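Local coordinates for protein Dr hemagglutinin structural subunit (Escherichia coli, PDB 1UT1) that mediates adherence of uropathogenic Escherichia coli to the upper urinary tract as a fimbrial adhesin that binds the Dr blood group antigen, at residues T23-C28 against A38-Q43; A62-L67 against N112-W117; L67-D72 against Y137-T142. The protein carries 3 engineered substitutions. All blocks are in the same frame, centred on the assembly; numbering follows the deposited sequence.

Contact 1. Residues T23-C28 against A38-Q43; sequences TVTEKC and AKTRGQ. Engineered in segment 23-28: Lys27 (natural residue Glu). With SO4 (sulfate ion), chain G; EDO (1,2-ethanediol), chain H; EDO (1,2-ethanediol), chain J.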
# COMPACT_ATOMS: atom_id res chain seq x y z
N THR A 23 -3.82 -10.75 10.39
CA THR A 23 -3.14 -10.38 11.62
C THR A 23 -3.56 -11.37 12.71
O THR A 23 -4.76 -11.59 12.95
CB THR A 23 -3.49 -8.95 12.04
OG1 THR A 23 -2.98 -8.03 11.05
CG2 THR A 23 -2.88 -8.64 13.41
N VAL A 24 -2.57 -11.97 13.35
CA VAL A 24 -2.80 -12.96 14.40
C VAL A 24 -2.59 -12.24 15.75
O VAL A 24 -1.64 -11.47 15.91
CB VAL A 24 -1.80 -14.14 14.28
CG1 VAL A 24 -1.93 -15.13 15.50
CG2 VAL A 24 -2.08 -14.89 12.96
N THR A 25 -3.52 -12.42 16.67
CA THR A 25 -3.42 -11.78 17.97
C THR A 25 -3.53 -12.78 19.13
O THR A 25 -3.81 -13.98 18.91
CB THR A 25 -4.54 -10.72 18.14
OG1 THR A 25 -5.79 -11.36 18.46
CG2 THR A 25 -4.69 -9.89 16.86
N GLU A 26 -3.41 -12.26 20.35
CA GLU A 26 -3.72 -13.05 21.54
C GLU A 26 -5.22 -12.85 21.82
O GLU A 26 -5.90 -12.13 21.10
CB GLU A 26 -2.90 -12.56 22.74
CG GLU A 26 -1.44 -12.82 22.64
CD GLU A 26 -0.74 -12.69 23.97
OE1 GLU A 26 -1.42 -12.31 24.95
OE2 GLU A 26 0.48 -12.92 24.03
N LYS A 27 -5.74 -13.47 22.88
CA LYS A 27 -7.15 -13.29 23.25
C LYS A 27 -7.50 -11.82 23.56
O LYS A 27 -8.58 -11.34 23.20
CB LYS A 27 -7.49 -14.18 24.47
CG LYS A 27 -7.84 -15.62 24.15
CD LYS A 27 -8.08 -16.41 25.42
CE LYS A 27 -6.86 -17.30 25.77
NZ LYS A 27 -6.99 -17.93 27.12
N CYS A 28 -6.61 -11.11 24.27
CA CYS A 28 -6.82 -9.65 24.51
C CYS A 28 -6.34 -9.00 23.23
O CYS A 28 -5.15 -9.08 22.90
CB CYS A 28 -5.97 -9.16 25.68
SG CYS A 28 -5.83 -7.33 25.86
N ALA A 38 -8.42 -10.02 11.17
CA ALA A 38 -7.62 -10.45 12.33
C ALA A 38 -8.25 -11.67 12.98
O ALA A 38 -9.48 -11.77 13.04
CB ALA A 38 -7.50 -9.33 13.34
N LYS A 39 -7.42 -12.57 13.52
CA LYS A 39 -7.89 -13.73 14.30
C LYS A 39 -7.01 -13.85 15.53
O LYS A 39 -5.79 -13.58 15.45
CB LYS A 39 -7.70 -15.04 13.50
CG LYS A 39 -8.64 -15.26 12.34
CD LYS A 39 -8.47 -16.69 11.83
CE LYS A 39 -8.89 -16.84 10.38
NZ LYS A 39 -10.37 -16.90 10.25
N THR A 40 -7.55 -14.41 16.62
CA THR A 40 -6.69 -14.76 17.75
C THR A 40 -5.97 -16.06 17.30
O THR A 40 -6.44 -16.78 16.43
CB THR A 40 -7.50 -15.10 19.01
OG1 THR A 40 -8.26 -16.30 18.77
CG2 THR A 40 -8.45 -13.94 19.40
N ARG A 41 -4.88 -16.41 17.96
CA ARG A 41 -4.18 -17.62 17.56
C ARG A 41 -5.01 -18.86 17.90
O ARG A 41 -4.98 -19.82 17.18
CB ARG A 41 -2.78 -17.70 18.16
CG ARG A 41 -2.72 -17.41 19.65
CD ARG A 41 -1.27 -17.43 20.12
NE ARG A 41 -1.17 -17.14 21.54
CZ ARG A 41 -0.02 -16.95 22.18
NH1 ARG A 41 1.13 -17.00 21.51
NH2 ARG A 41 -0.01 -16.65 23.47
N GLY A 42 -5.90 -18.73 18.88
CA GLY A 42 -6.81 -19.82 19.24
C GLY A 42 -7.79 -20.15 18.11
O GLY A 42 -8.38 -21.23 18.10
N GLN A 43 -8.00 -19.20 17.18
CA GLN A 43 -8.92 -19.39 16.05
C GLN A 43 -8.23 -20.08 14.88
O GLN A 43 -8.85 -20.35 13.85
CB GLN A 43 -9.46 -18.05 15.59
CG GLN A 43 -10.52 -17.48 16.49
CD GLN A 43 -11.07 -16.18 15.94
OE1 GLN A 43 -12.13 -16.16 15.28
NE2 GLN A 43 -10.29 -15.14 16.07
S SO4 G . -3.74 -16.33 24.17
O1 SO4 G . -4.08 -16.23 22.71
O2 SO4 G . -4.11 -17.61 24.78
O3 SO4 G . -2.24 -16.28 24.26
O4 SO4 G . -4.24 -15.11 24.84
C1 EDO H . 0.64 -8.02 15.61
O1 EDO H . -0.11 -6.82 15.44
C2 EDO H . 0.27 -8.63 16.96
O2 EDO H . -1.11 -9.02 16.95
C1 EDO J . -12.29 -18.55 12.02
O1 EDO J . -12.29 -18.58 10.59
C2 EDO J . -11.95 -19.95 12.55
O2 EDO J . -12.96 -20.89 12.12

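Contact 2. Residues A62-L67 against N112-W117; sequences ARQVAL and NDVGSW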
# COMPACT_ATOMS: atom_id res chain seq x y z
N ALA A 62 -5.68 -22.74 -24.42
CA ALA A 62 -4.65 -23.75 -24.69
C ALA A 62 -3.52 -23.80 -23.66
O ALA A 62 -2.44 -24.33 -23.94
CB ALA A 62 -4.06 -23.53 -26.10
N ARG A 63 -3.70 -23.15 -22.51
CA ARG A 63 -2.65 -23.14 -21.50
C ARG A 63 -3.23 -23.66 -20.19
O ARG A 63 -4.44 -23.56 -19.97
CB ARG A 63 -2.13 -21.71 -21.24
CG ARG A 63 -1.75 -20.94 -22.48
CD ARG A 63 -0.38 -21.35 -22.98
NE ARG A 63 0.01 -20.52 -24.12
CZ ARG A 63 1.20 -20.57 -24.71
NH1 ARG A 63 1.46 -19.79 -25.74
NH2 ARG A 63 2.12 -21.40 -24.25
N GLN A 64 -2.34 -24.05 -19.29
CA GLN A 64 -2.74 -24.49 -17.93
C GLN A 64 -2.61 -23.31 -16.96
O GLN A 64 -1.51 -22.85 -16.68
CB GLN A 64 -1.86 -25.63 -17.46
CG GLN A 64 -2.17 -26.92 -18.18
CD GLN A 64 -1.20 -28.03 -17.85
OE1 GLN A 64 -1.26 -28.62 -16.76
NE2 GLN A 64 -0.24 -28.25 -18.72
N VAL A 65 -3.74 -22.84 -16.47
CA VAL A 65 -3.77 -21.71 -15.54
C VAL A 65 -2.97 -22.07 -14.30
O VAL A 65 -3.04 -23.21 -13.81
CB VAL A 65 -5.23 -21.38 -15.18
CG1 VAL A 65 -5.30 -20.37 -14.03
CG2 VAL A 65 -5.96 -20.85 -16.43
N ALA A 66 -2.30 -21.07 -13.73
CA ALA A 66 -1.41 -21.30 -12.60
C ALA A 66 -1.27 -20.10 -11.68
O ALA A 66 -1.37 -18.94 -12.10
CB ALA A 66 -0.07 -21.74 -13.10
N LEU A 67 -1.01 -20.37 -10.41
CA LEU A 67 -0.75 -19.33 -9.44
C LEU A 67 0.62 -19.62 -8.84
O LEU A 67 0.89 -20.76 -8.41
CB LEU A 67 -1.79 -19.39 -8.32
CG LEU A 67 -3.24 -19.39 -8.79
CD1 LEU A 67 -4.15 -19.65 -7.55
CD2 LEU A 67 -3.56 -18.03 -9.41
N ASN A 112 -4.63 -28.97 -13.70
CA ASN A 112 -4.16 -30.17 -14.43
C ASN A 112 -4.51 -30.19 -15.93
O ASN A 112 -3.93 -30.98 -16.67
CB ASN A 112 -4.68 -31.46 -13.77
CG ASN A 112 -4.05 -31.73 -12.45
OD1 ASN A 112 -4.34 -32.74 -11.82
ND2 ASN A 112 -3.18 -30.83 -11.99
N ASP A 113 -5.51 -29.41 -16.34
CA ASP A 113 -5.91 -29.33 -17.77
C ASP A 113 -5.87 -27.91 -18.27
O ASP A 113 -6.04 -26.97 -17.47
CB ASP A 113 -7.35 -29.80 -17.98
CG ASP A 113 -7.79 -30.84 -16.99
OD1 ASP A 113 -8.34 -31.86 -17.44
OD2 ASP A 113 -7.76 -30.57 -15.78
N VAL A 114 -5.86 -27.74 -19.59
CA VAL A 114 -5.86 -26.39 -20.17
C VAL A 114 -7.25 -25.77 -20.11
O VAL A 114 -8.24 -26.46 -19.87
CB VAL A 114 -5.36 -26.37 -21.66
CG1 VAL A 114 -3.89 -26.80 -21.75
CG2 VAL A 114 -6.28 -27.24 -22.57
N GLY A 115 -7.33 -24.47 -20.33
CA GLY A 115 -8.62 -23.81 -20.36
C GLY A 115 -8.61 -22.53 -19.54
O GLY A 115 -7.84 -22.40 -18.57
N SER A 116 -9.45 -21.59 -19.93
CA SER A 116 -9.55 -20.30 -19.26
C SER A 116 -10.43 -20.42 -18.02
O SER A 116 -11.57 -19.98 -18.01
CB SER A 116 -10.15 -19.27 -20.22
OG SER A 116 -9.22 -19.03 -21.27
N TRP A 117 -9.88 -21.01 -16.96
CA TRP A 117 -10.62 -21.25 -15.74
C TRP A 117 -10.94 -19.95 -15.00
O TRP A 117 -10.10 -19.04 -14.90
CB TRP A 117 -9.78 -22.14 -14.82
CG TRP A 117 -10.50 -22.58 -13.61
CD1 TRP A 117 -11.46 -23.56 -13.52
CD2 TRP A 117 -10.28 -22.11 -12.26
NE1 TRP A 117 -11.83 -23.74 -12.21
CE2 TRP A 117 -11.13 -22.86 -11.42
CE3 TRP A 117 -9.45 -21.12 -11.68
CZ2 TRP A 117 -11.18 -22.68 -10.02
CZ3 TRP A 117 -9.50 -20.94 -10.29
CH2 TRP A 117 -10.37 -21.71 -9.48
O HOH W 1 -6.29 -24.16 -17.03

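Contact 3. Residues L67-D72 against Y137-T142; sequences LKADTD and YTLTLT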
# COMPACT_ATOMS: atom_id res chain seq x y z
N LEU A 67 -1.01 -20.37 -10.41
CA LEU A 67 -0.75 -19.33 -9.44
C LEU A 67 0.62 -19.62 -8.84
O LEU A 67 0.89 -20.76 -8.41
CB LEU A 67 -1.79 -19.39 -8.32
CG LEU A 67 -3.24 -19.39 -8.79
CD1 LEU A 67 -4.15 -19.65 -7.55
CD2 LEU A 67 -3.56 -18.03 -9.41
N LYS A 68 1.48 -18.62 -8.80
CA LYS A 68 2.79 -18.82 -8.22
C LYS A 68 2.85 -18.06 -6.91
O LYS A 68 2.60 -16.86 -6.86
CB LYS A 68 3.90 -18.30 -9.17
CG LYS A 68 5.30 -18.38 -8.52
CD LYS A 68 6.31 -18.88 -9.49
CE LYS A 68 7.67 -19.13 -8.81
NZ LYS A 68 7.71 -18.62 -7.42
N ALA A 69 3.26 -18.75 -5.85
CA ALA A 69 3.47 -18.12 -4.57
C ALA A 69 4.81 -17.36 -4.58
O ALA A 69 5.79 -17.79 -5.21
CB ALA A 69 3.47 -19.17 -3.47
N ASP A 70 4.86 -16.26 -3.85
CA ASP A 70 6.13 -15.57 -3.66
C ASP A 70 7.14 -16.56 -3.07
O ASP A 70 6.79 -17.47 -2.34
CB ASP A 70 5.94 -14.43 -2.68
CG ASP A 70 5.69 -13.07 -3.37
OD1 ASP A 70 5.33 -13.04 -4.57
OD2 ASP A 70 5.75 -12.04 -2.67
N THR A 71 8.42 -16.35 -3.38
CA THR A 71 9.47 -17.20 -2.87
C THR A 71 9.38 -17.43 -1.37
O THR A 71 9.71 -18.50 -0.88
CB THR A 71 10.89 -16.57 -3.17
OG1 THR A 71 11.00 -16.31 -4.58
CG2 THR A 71 12.00 -17.52 -2.75
N ASP A 72 9.01 -16.39 -0.63
CA ASP A 72 8.97 -16.48 0.82
C ASP A 72 7.78 -17.25 1.37
O ASP A 72 7.62 -17.35 2.61
CB ASP A 72 9.06 -15.10 1.45
CG ASP A 72 10.45 -14.49 1.30
OD1 ASP A 72 11.42 -15.27 1.20
OD2 ASP A 72 10.57 -13.25 1.27
N TYR A 137 0.74 -11.57 8.83
CA TYR A 137 1.12 -12.68 7.96
C TYR A 137 0.56 -12.43 6.60
O TYR A 137 -0.53 -11.90 6.46
CB TYR A 137 0.52 -13.97 8.53
CG TYR A 137 1.22 -14.42 9.80
CD1 TYR A 137 2.23 -15.40 9.75
CD2 TYR A 137 0.87 -13.87 11.03
CE1 TYR A 137 2.91 -15.77 10.92
CE2 TYR A 137 1.51 -14.28 12.22
CZ TYR A 137 2.59 -15.18 12.13
OH TYR A 137 3.23 -15.57 13.29
N THR A 138 1.29 -12.87 5.58
CA THR A 138 0.91 -12.59 4.20
C THR A 138 1.19 -13.79 3.29
O THR A 138 2.23 -14.48 3.45
CB THR A 138 1.76 -11.33 3.66
OG1 THR A 138 1.64 -10.22 4.58
CG2 THR A 138 1.26 -10.87 2.31
N LEU A 139 0.32 -14.00 2.29
CA LEU A 139 0.53 -15.00 1.25
C LEU A 139 0.26 -14.28 -0.07
O LEU A 139 -0.81 -13.69 -0.26
CB LEU A 139 -0.42 -16.19 1.37
CG LEU A 139 -0.48 -17.08 0.11
CD1 LEU A 139 0.85 -17.78 -0.13
CD2 LEU A 139 -1.59 -18.13 0.28
N THR A 140 1.25 -14.25 -0.95
CA THR A 140 1.12 -13.52 -2.21
C THR A 140 1.12 -14.51 -3.39
O THR A 140 1.99 -15.39 -3.47
CB THR A 140 2.28 -12.53 -2.34
OG1 THR A 140 2.23 -11.59 -1.25
CG2 THR A 140 2.18 -11.78 -3.65
N LEU A 141 0.11 -14.41 -4.25
CA LEU A 141 -0.07 -15.34 -5.40
C LEU A 141 -0.19 -14.53 -6.69
O LEU A 141 -0.96 -13.58 -6.78
CB LEU A 141 -1.33 -16.17 -5.23
CG LEU A 141 -1.35 -17.13 -4.00
CD1 LEU A 141 -2.78 -17.66 -3.74
CD2 LEU A 141 -0.41 -18.27 -4.23
N THR A 142 0.58 -14.94 -7.69
CA THR A 142 0.61 -14.23 -8.96
C THR A 142 0.10 -15.16 -10.05
O THR A 142 0.55 -16.30 -10.15
CB THR A 142 2.06 -13.80 -9.32
OG1 THR A 142 2.53 -12.88 -8.33
CG2 THR A 142 2.08 -13.10 -10.74
O HOH W 2 3.59 -14.23 -6.24

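Contact 1. Residues T23-C28 against A38-Q43
Thr23, Val24 and Thr25 pair in register with Ala38, Lys39 and Thr40, a short parallel beta ladder between strands 16-25 and 38-40 of the immunoglobulin-like adhesin domain; the strand axes diverge by 28°. Backbone bonding follows the parallel pattern, in which one residue binds both neighbours of its partner. Lys39 N gives its hydrogen to Thr23 O at 2.9 Å, and Lys39 O accepts from Thr25 N at 2.8 Å, so Val24 is straddled. A third, more bent bond joins Arg41 N to Thr25 O (2.8 Å) where the second strand passes into the 3-10 segment 41-43.

Apolar packing is limited. Val24 CG1, swung anti to the backbone N (chi1 174°), meets Arg41 CB at 3.8 Å, the two side chains crossing at about a right angle. On the other face, the hydroxyl of Thr25 bonds back to the main chain, OG1 to Glu26 O at 2.8 Å, and it also pairs with Gln29.

Charge gathers just past the two strands. In one of two Glu26 conformers, the acid and Arg41 run alongside each other in the same direction, their carboxylate and guanidinium planes only 15° apart. Glu26 CG lies over one guanidinium face, near its rim, and OE2 stands well out of its plane, 3.8 Å from Arg41 NH2; this long, purely electrostatic salt bridge is therefore doubtful. Beyond it, Cys28 forms a disulfide with Cys60 of a second subunit, and Ser14 OG of that subunit bonds to Glu26 N.

A sulfate, probably from the crystallisation liquor, lies at the guanidinium edge and in its plane. Lys27, an engineered residue, binds it through the main chain, N to sulfate O4 at 3.0 Å, while Arg41 NE reaches sulfate O1 at 3.3 Å.

Contact 2. Residues A62-L67 against N112-W117
Gly115 N donates to Arg63 O at 3.1 Å, and this is the single direct hydrogen bond where the loop between strands 108-111 and 118-125 meets the start of strand 64-69. The same carbonyl also receives a CA-H contact from Val114 CA at 3.2 Å. Gly115 adopts phi 133° and psi 152°, angles at which a side chain would collide with the carbonyl oxygen of Val114, so the loop's path at this point depends on glycine. Just after it, Ser116 centres an inverse gamma turn, closed by a weak bond from Trp117 N to Gly115 O.

Among the side chains, Val114 lies over the Ala62-Arg63 peptide, its CG1 3.6 Å from Ala62 C. Gln64 lays its CG methylene against the backbone of Asp113. Val65 points at the loop: CG2, set beside its own backbone N, presses to 3.2 Å from Gly115 O and stands 4.3 Å from Trp117 CB. The indole of Trp117 is anchored separately, with NE1 bonded to Asp98 and the ring edge-to-face with Trp102. Val65 also packs on Ala57 and on Val30 of a third subunit, placing this end of the strand beside a subunit interface.

A water also joins the two segments. It accepts from Val65 N at 2.9 Å and donates to Asp113 O at 2.9 Å and to Gly115 O at 2.8 Å.

The contact is thus built from main-chain polarity and small apolar groups, with no salt bridge between its segments. Three bonds fix the water, which satisfies one amide of the strand, Val65 N, and two carbonyls of the loop, Asp113 O and Gly115 O, at once.

Contact 3. Residues L67-D72 against Y137-T142
Asp70 and Thr140 cross at a slant, one of the two Asp70 conformers laying its carboxylate against the hydrocarbon part of the threonine. In that copy OD1 comes to 3.5 Å from Thr140 CG2, and OD2 to the same distance, 3.5 Å, from Thr140 CB. OG1 of Thr140 sits beside the backbone N (chi1 -61°) and CG2 anti to it, where the methyl meets the carboxylate. Lys68 and Thr142 stand on this same face. The lysine bends back on its own strand, NZ bonding to Ala69 O at 3.0 Å. Thr142 OG1 pairs with Thr17 OG1 of strand 16-25, and a water lies between Thr142 OG1, Lys68 O and Asp70 OD1, too many acceptors for its protons once further neighbours are counted.

The reverse face is apolar. Leu141 sends CD2 across the strand boundary to Ala69 CB at 4.1 Å, and the same methyl is 4.5 Å from Leu67 CB, so one leucine branch bridges two residues of the facing strand. Leu139 reaches Ala69 from farther along. Phe79 and Phe74 add to the packing round Ala69, while Leu67 also touches Val32 of a third subunit.

The backbones set this two-faced arrangement. Lys68 and Thr142 form a hydrogen-bonded pair, Lys68 N to Thr142 O at 2.8 Å and Thr142 N to Lys68 O at 2.9 Å. Ala69 and Leu141 make the next, non-hydrogen-bonded pair, and Asp70 N to Thr140 O at 3.0 Å ends the ladder before the chain turns off. The axes run at 144°, antiparallel with a marked twist.

Such a twisted antiparallel ladder, polar on one side and leucine-rich on the other, is typical of a beta sandwich, here the immunoglobulin-like fold of a fimbrial adhesin, with strand 135-147 also paired to 16-25.

Contacts 2 and 3 share Leu67 and strand 64-69: contact 2 uses its start and contact 3 its end. All three are partly buried. Contact 3, about 7 Å from the chain's centre, has four buried and no exposed residues among those touching, on a regular antiparallel ladder. Contacts 1 and 2 sit about 18-19 Å out, on opposite sides of that centre; contact 2 is the most exposed, with four exposed residues. Contact 1 is a parallel pair ending in charges round an anion, contact 2 a loop joined by one direct bond, a bridging water and small apolar contacts. Contact 1 meets contact 3 where Val24 packs on Tyr137. Each contact also approaches another subunit.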